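PDB 5VEO: ectonucleotide pyrophosphatase/phosphodiesterase family member 5 from Mus musculus, which probably hydrolyses phosphodiester and pyrophosphate bonds of nucleotide derivatives as a zinc-dependent ectoenzyme, with a restricted range of nucleotide substrates. Local coordinates for residues A[63-76]-A[100-112]. The protein carries 1 engineered substitution. Numbering follows the deposited sequence.
Sequences YTLVTGLFAENHGI and SKFWEEATPIWIT. With NAG (2-acetamido-2-deoxy-beta-D-glucopyranose), chain H.
A chi1 of -151° swings the Tyr-63 ring roughly opposite its backbone nitrogen, and with CG of Trp-103 anti to its own carbonyl carbon (chi1 -60°) the phenol and the indole meet in a T-shaped stack. The Trp-103 six-membered ring presents its CE3 and CZ3 edge to one face of the Tyr-63 ring, planes at 89° and centroids 4.9 Å apart. The methyl CG2 of Thr-67 sits over the centre of the opposite phenol face. Beyond the ring, Tyr-63 OH donates to Trp-103 O over 2.7 Å, tilted from the carbonyl plane, while CD of Pro-108 packs beside the hydroxyl. Ile-76 lays CD1 over the indole face in a CH-pi contact, 3.9 Å from the centroid of the six-membered ring of Trp-103; the indole NE1 is bound to Ile-97 O.

Farther along, Val-66 O accepts a weak bond from Ile-109 N, in the first turn of helix 109-115, and Val-66 CG2 packs on Pro-108 CB at 3.8 Å. The methyl of Ala-106 fills the angle between Leu-69 CD1 and His-74 CB. Next to the turn, one water donates to His-74 O and Phe-102 O and accepts from Glu-105 N at 2.9 Å, whereas Glu-105 OE2 is held by Asn-296. The contact thus joins two parts of the long connection between strands 45-51 and 120-123 of the main sheet of the alkaline phosphatase-like fold. In this largely buried, mostly apolar setting the phenol hydroxyl satisfies Trp-103 O and ties the Trp-103 to Ala-106 turn to helix 58-67, while the water, satisfying three backbone groups, ties it to helix 71-74.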
loop_
_atom_site.group_PDB
_atom_site.type_symbol
_atom_site.label_atom_id
_atom_site.label_comp_id
_atom_site.label_asym_id
_atom_site.label_seq_id
_atom_site.Cartn_x
_atom_site.Cartn_y
_atom_site.Cartn_z
ATOM N N TYR A 63 -0.081 5.689 -0.277
ATOM C CA TYR A 63 -0.327 7.113 -0.049
ATOM C C TYR A 63 -0.751 7.369 1.398
ATOM O O TYR A 63 -0.393 8.409 1.972
ATOM C CB TYR A 63 -1.352 7.657 -1.036
ATOM C CG TYR A 63 -1.181 9.154 -1.373
ATOM C CD1 TYR A 63 0.080 9.706 -1.584
ATOM C CD2 TYR A 63 -2.288 9.980 -1.536
ATOM C CE1 TYR A 63 0.231 11.039 -1.922
ATOM C CE2 TYR A 63 -2.140 11.327 -1.876
ATOM C CZ TYR A 63 -0.872 11.843 -2.059
ATOM O OH TYR A 63 -0.671 13.170 -2.422
ATOM N N THR A 64 -1.459 6.420 2.021
ATOM C CA THR A 64 -1.733 6.533 3.451
ATOM C C THR A 64 -0.440 6.596 4.261
ATOM O O THR A 64 -0.341 7.362 5.226
ATOM C CB THR A 64 -2.612 5.365 3.909
ATOM O OG1 THR A 64 -3.938 5.583 3.424
ATOM C CG2 THR A 64 -2.655 5.245 5.441
ATOM N N LEU A 65 0.561 5.809 3.892
ATOM C CA LEU A 65 1.786 5.796 4.677
ATOM C C LEU A 65 2.467 7.153 4.678
ATOM O O LEU A 65 3.147 7.494 5.648
ATOM C CB LEU A 65 2.742 4.730 4.147
ATOM C CG LEU A 65 2.309 3.268 4.333
ATOM C CD1 LEU A 65 3.400 2.316 3.860
ATOM C CD2 LEU A 65 1.910 2.949 5.763
ATOM N N VAL A 66 2.303 7.937 3.612
ATOM C CA VAL A 66 3.012 9.211 3.484
ATOM C C VAL A 66 2.095 10.417 3.698
ATOM O O VAL A 66 2.552 11.567 3.565
ATOM C CB VAL A 66 3.767 9.316 2.146
ATOM C CG1 VAL A 66 4.802 8.206 2.050
ATOM C CG2 VAL A 66 2.828 9.289 0.920
ATOM N N THR A 67 0.840 10.190 4.118
ATOM C CA THR A 67 -0.100 11.258 4.468
ATOM C C THR A 67 -0.776 11.082 5.820
ATOM O O THR A 67 -1.256 12.078 6.377
ATOM C CB THR A 67 -1.221 11.395 3.422
ATOM O OG1 THR A 67 -2.033 10.215 3.416
ATOM C CG2 THR A 67 -0.672 11.655 2.026
ATOM N N GLY A 68 -0.854 9.862 6.352
ATOM C CA GLY A 68 -1.574 9.608 7.582
ATOM C C GLY A 68 -3.073 9.661 7.440
ATOM O O GLY A 68 -3.774 9.695 8.460
ATOM N N LEU A 69 -3.580 9.648 6.207
ATOM C CA LEU A 69 -4.995 9.828 5.923
ATOM C C LEU A 69 -5.644 8.546 5.422
ATOM O O LEU A 69 -5.022 7.732 4.743
ATOM C CB LEU A 69 -5.199 10.906 4.869
ATOM C CG LEU A 69 -4.855 12.342 5.304
ATOM C CD1 LEU A 69 -4.790 13.247 4.087
ATOM C CD2 LEU A 69 -5.868 12.831 6.298
ATOM N N PHE A 70 -6.924 8.400 5.736
ATOM C CA PHE A 70 -7.753 7.398 5.085
ATOM C C PHE A 70 -7.976 7.767 3.625
ATOM O O PHE A 70 -7.796 8.924 3.212
ATOM C CB PHE A 70 -9.093 7.275 5.800
ATOM C CG PHE A 70 -8.983 6.699 7.166
ATOM C CD1 PHE A 70 -8.566 5.394 7.337
ATOM C CD2 PHE A 70 -9.288 7.454 8.282
ATOM C CE1 PHE A 70 -8.469 4.841 8.602
ATOM C CE2 PHE A 70 -9.197 6.906 9.554
ATOM C CZ PHE A 70 -8.775 5.607 9.713
ATOM N N ALA A 71 -8.356 6.756 2.830
ATOM C CA ALA A 71 -8.448 6.943 1.382
ATOM C C ALA A 71 -9.516 7.959 0.981
ATOM O O ALA A 71 -9.334 8.682 -0.006
ATOM C CB ALA A 71 -8.705 5.604 0.682
ATOM N N GLU A 72 -10.635 8.040 1.708
ATOM C CA GLU A 72 -11.636 9.023 1.319
ATOM C C GLU A 72 -11.107 10.447 1.452
ATOM O O GLU A 72 -11.621 11.345 0.777
ATOM C CB GLU A 72 -12.926 8.851 2.135
ATOM C CG GLU A 72 -12.816 9.261 3.608
ATOM C CD GLU A 72 -14.055 8.924 4.427
ATOM O OE1 GLU A 72 -14.031 9.171 5.654
ATOM O OE2 GLU A 72 -15.047 8.421 3.861
ATOM N N ASN A 73 -10.093 10.662 2.296
ATOM C CA ASN A 73 -9.478 11.967 2.488
ATOM C C ASN A 73 -8.315 12.219 1.538
ATOM O O ASN A 73 -8.219 13.317 0.988
ATOM C CB ASN A 73 -9.008 12.113 3.930
ATOM C CG ASN A 73 -10.130 11.888 4.918
ATOM O OD1 ASN A 73 -10.119 10.932 5.678
ATOM N ND2 ASN A 73 -11.127 12.744 4.872
ATOM N N HIS A 74 -7.408 11.256 1.322
ATOM C CA HIS A 74 -6.302 11.599 0.432
ATOM C C HIS A 74 -6.634 11.404 -1.043
ATOM O O HIS A 74 -5.892 11.909 -1.887
ATOM C CB HIS A 74 -5.013 10.867 0.821
ATOM C CG HIS A 74 -5.057 9.375 0.726
ATOM N ND1 HIS A 74 -5.458 8.695 -0.407
ATOM C CD2 HIS A 74 -4.653 8.432 1.609
ATOM C CE1 HIS A 74 -5.318 7.397 -0.207
ATOM N NE2 HIS A 74 -4.839 7.211 1.013
ATOM N N GLY A 75 -7.740 10.731 -1.373
ATOM C CA GLY A 75 -8.281 10.703 -2.717
ATOM C C GLY A 75 -7.738 9.629 -3.636
ATOM O O GLY A 75 -8.254 9.478 -4.753
ATOM N N ILE A 76 -6.734 8.869 -3.209
ATOM C CA ILE A 76 -6.241 7.729 -4.000
ATOM C C ILE A 76 -7.004 6.518 -3.476
ATOM O O ILE A 76 -6.554 5.777 -2.596
ATOM C CB ILE A 76 -4.718 7.567 -3.902
ATOM C CG1 ILE A 76 -3.982 8.817 -4.411
ATOM C CG2 ILE A 76 -4.265 6.340 -4.680
ATOM C CD1 ILE A 76 -4.100 9.065 -5.902
ATOM N N SER A 100 -1.629 14.916 -11.982
ATOM C CA SER A 100 -1.412 15.472 -10.651
ATOM C C SER A 100 -2.699 15.634 -9.855
ATOM O O SER A 100 -2.684 15.520 -8.622
ATOM C CB SER A 100 -0.714 16.824 -10.793
ATOM O OG SER A 100 0.493 16.689 -11.524
ATOM N N LYS A 101 -3.811 15.931 -10.525
ATOM C CA LYS A 101 -5.053 16.193 -9.806
ATOM C C LYS A 101 -5.553 14.976 -9.034
ATOM O O LYS A 101 -6.310 15.135 -8.067
ATOM C CB LYS A 101 -6.116 16.683 -10.781
ATOM C CG LYS A 101 -5.850 18.104 -11.297
ATOM C CD LYS A 101 -7.067 19.003 -11.078
ATOM C CE LYS A 101 -6.735 20.504 -11.106
ATOM N NZ LYS A 101 -6.996 21.146 -9.774
ATOM N N PHE A 102 -5.154 13.766 -9.419
ATOM C CA PHE A 102 -5.557 12.605 -8.634
ATOM C C PHE A 102 -4.878 12.547 -7.277
ATOM O O PHE A 102 -5.365 11.835 -6.401
ATOM C CB PHE A 102 -5.298 11.316 -9.413
ATOM C CG PHE A 102 -6.418 10.969 -10.333
ATOM C CD1 PHE A 102 -7.576 10.389 -9.838
ATOM C CD2 PHE A 102 -6.348 11.270 -11.673
ATOM C CE1 PHE A 102 -8.632 10.084 -10.678
ATOM C CE2 PHE A 102 -7.403 10.985 -12.520
ATOM C CZ PHE A 102 -8.547 10.402 -12.025
ATOM N N TRP A 103 -3.775 13.269 -7.094
ATOM C CA TRP A 103 -2.946 13.227 -5.893
ATOM C C TRP A 103 -3.127 14.429 -4.976
ATOM O O TRP A 103 -2.711 14.381 -3.811
ATOM C CB TRP A 103 -1.467 13.144 -6.310
ATOM C CG TRP A 103 -1.176 11.926 -7.117
ATOM C CD1 TRP A 103 -1.334 11.767 -8.467
ATOM C CD2 TRP A 103 -0.703 10.676 -6.618
ATOM N NE1 TRP A 103 -0.979 10.486 -8.839
ATOM C CE2 TRP A 103 -0.600 9.795 -7.716
ATOM C CE3 TRP A 103 -0.369 10.212 -5.346
ATOM C CZ2 TRP A 103 -0.147 8.492 -7.574
ATOM C CZ3 TRP A 103 0.068 8.917 -5.207
ATOM C CH2 TRP A 103 0.175 8.070 -6.307
ATOM N N GLU A 104 -3.699 15.515 -5.471
ATOM C CA GLU A 104 -3.569 16.799 -4.806
ATOM C C GLU A 104 -4.651 17.065 -3.756
ATOM O O GLU A 104 -4.712 18.177 -3.216
ATOM C CB GLU A 104 -3.522 17.894 -5.873
ATOM C CG GLU A 104 -2.166 17.861 -6.566
ATOM C CD GLU A 104 -2.031 18.791 -7.741
ATOM O OE1 GLU A 104 -3.048 19.142 -8.390
ATOM O OE2 GLU A 104 -0.879 19.173 -8.013
ATOM N N GLU A 105 -5.472 16.072 -3.404
ATOM C CA GLU A 105 -6.321 16.240 -2.229
ATOM C C GLU A 105 -5.539 16.091 -0.934
ATOM O O GLU A 105 -6.082 16.374 0.140
ATOM C CB GLU A 105 -7.500 15.260 -2.288
ATOM C CG GLU A 105 -8.287 15.487 -3.562
ATOM C CD GLU A 105 -9.466 14.579 -3.778
ATOM O OE1 GLU A 105 -10.165 14.799 -4.792
ATOM O OE2 GLU A 105 -9.717 13.676 -2.965
ATOM N N ALA A 106 -4.275 15.679 -1.013
ATOM C CA ALA A 106 -3.402 15.573 0.145
ATOM C C ALA A 106 -2.013 16.036 -0.263
ATOM O O ALA A 106 -1.763 16.367 -1.429
ATOM C CB ALA A 106 -3.356 14.143 0.692
ATOM N N THR A 107 -1.111 16.050 0.712
ATOM C CA THR A 107 0.284 16.431 0.504
ATOM C C THR A 107 1.182 15.360 1.109
ATOM O O THR A 107 1.186 15.197 2.347
ATOM C CB THR A 107 0.569 17.791 1.134
ATOM O OG1 THR A 107 -0.223 18.785 0.478
ATOM C CG2 THR A 107 2.049 18.145 1.010
ATOM N N PRO A 108 1.958 14.627 0.307
ATOM C CA PRO A 108 2.823 13.586 0.876
ATOM C C PRO A 108 3.979 14.182 1.661
ATOM O O PRO A 108 4.420 15.314 1.431
ATOM C CB PRO A 108 3.321 12.822 -0.355
ATOM C CG PRO A 108 3.297 13.863 -1.452
ATOM C CD PRO A 108 2.083 14.697 -1.160
ATOM N N ILE A 109 4.495 13.365 2.582
ATOM C CA ILE A 109 5.455 13.843 3.565
ATOM C C ILE A 109 6.746 14.369 2.927
ATOM O O ILE A 109 7.418 15.220 3.512
ATOM C CB ILE A 109 5.735 12.732 4.591
ATOM C CG1 ILE A 109 6.475 13.337 5.784
ATOM C CG2 ILE A 109 6.504 11.572 3.965
ATOM C CD1 ILE A 109 6.693 12.367 6.915
ATOM N N TRP A 110 7.137 13.889 1.750
ATOM C CA TRP A 110 8.381 14.423 1.188
ATOM C C TRP A 110 8.270 15.916 0.874
ATOM O O TRP A 110 9.265 16.652 0.995
ATOM C CB TRP A 110 8.815 13.627 -0.045
ATOM C CG TRP A 110 7.840 13.406 -1.140
ATOM C CD1 TRP A 110 7.553 14.258 -2.171
ATOM C CD2 TRP A 110 7.075 12.218 -1.381
ATOM N NE1 TRP A 110 6.646 13.684 -3.028
ATOM C CE2 TRP A 110 6.321 12.437 -2.559
ATOM C CE3 TRP A 110 6.936 11.005 -0.713
ATOM C CZ2 TRP A 110 5.471 11.474 -3.085
ATOM C CZ3 TRP A 110 6.072 10.058 -1.232
ATOM C CH2 TRP A 110 5.355 10.291 -2.394
ATOM N N ILE A 111 7.078 16.390 0.514
ATOM C CA ILE A 111 6.900 17.820 0.265
ATOM C C ILE A 111 7.020 18.600 1.566
ATOM O O ILE A 111 7.711 19.620 1.630
ATOM C CB ILE A 111 5.555 18.082 -0.433
ATOM C CG1 ILE A 111 5.596 17.433 -1.812
ATOM C CG2 ILE A 111 5.247 19.585 -0.533
ATOM C CD1 ILE A 111 4.347 17.637 -2.628
ATOM N N THR A 112 6.368 18.118 2.629
ATOM C CA THR A 112 6.468 18.766 3.934
ATOM C C THR A 112 7.910 18.794 4.424
ATOM O O THR A 112 8.394 19.824 4.913
ATOM C CB THR A 112 5.558 18.041 4.927
ATOM O OG1 THR A 112 4.208 18.105 4.449
ATOM C CG2 THR A 112 5.629 18.647 6.316
HETATM C C1 NAG H . -9.274 12.106 8.945
HETATM C C2 NAG H . -10.664 12.313 9.503
HETATM C C3 NAG H . -11.383 13.391 8.708
HETATM C C4 NAG H . -10.538 14.653 8.604
HETATM C C5 NAG H . -9.115 14.335 8.152
HETATM C C6 NAG H . -8.190 15.525 8.239
HETATM C C7 NAG H . -11.861 10.473 10.599
HETATM C C8 NAG H . -12.693 9.245 10.394
HETATM N N2 NAG H . -11.440 11.084 9.489
HETATM O O3 NAG H . -12.614 13.678 9.354
HETATM O O4 NAG H . -11.134 15.533 7.659
HETATM O O5 NAG H . -8.557 13.326 9.000
HETATM O O6 NAG H . -8.321 16.183 9.492
HETATM O O7 NAG H . -11.591 10.898 11.718
HETATM O O HOH W 1 -5.861 13.289 -4.218
#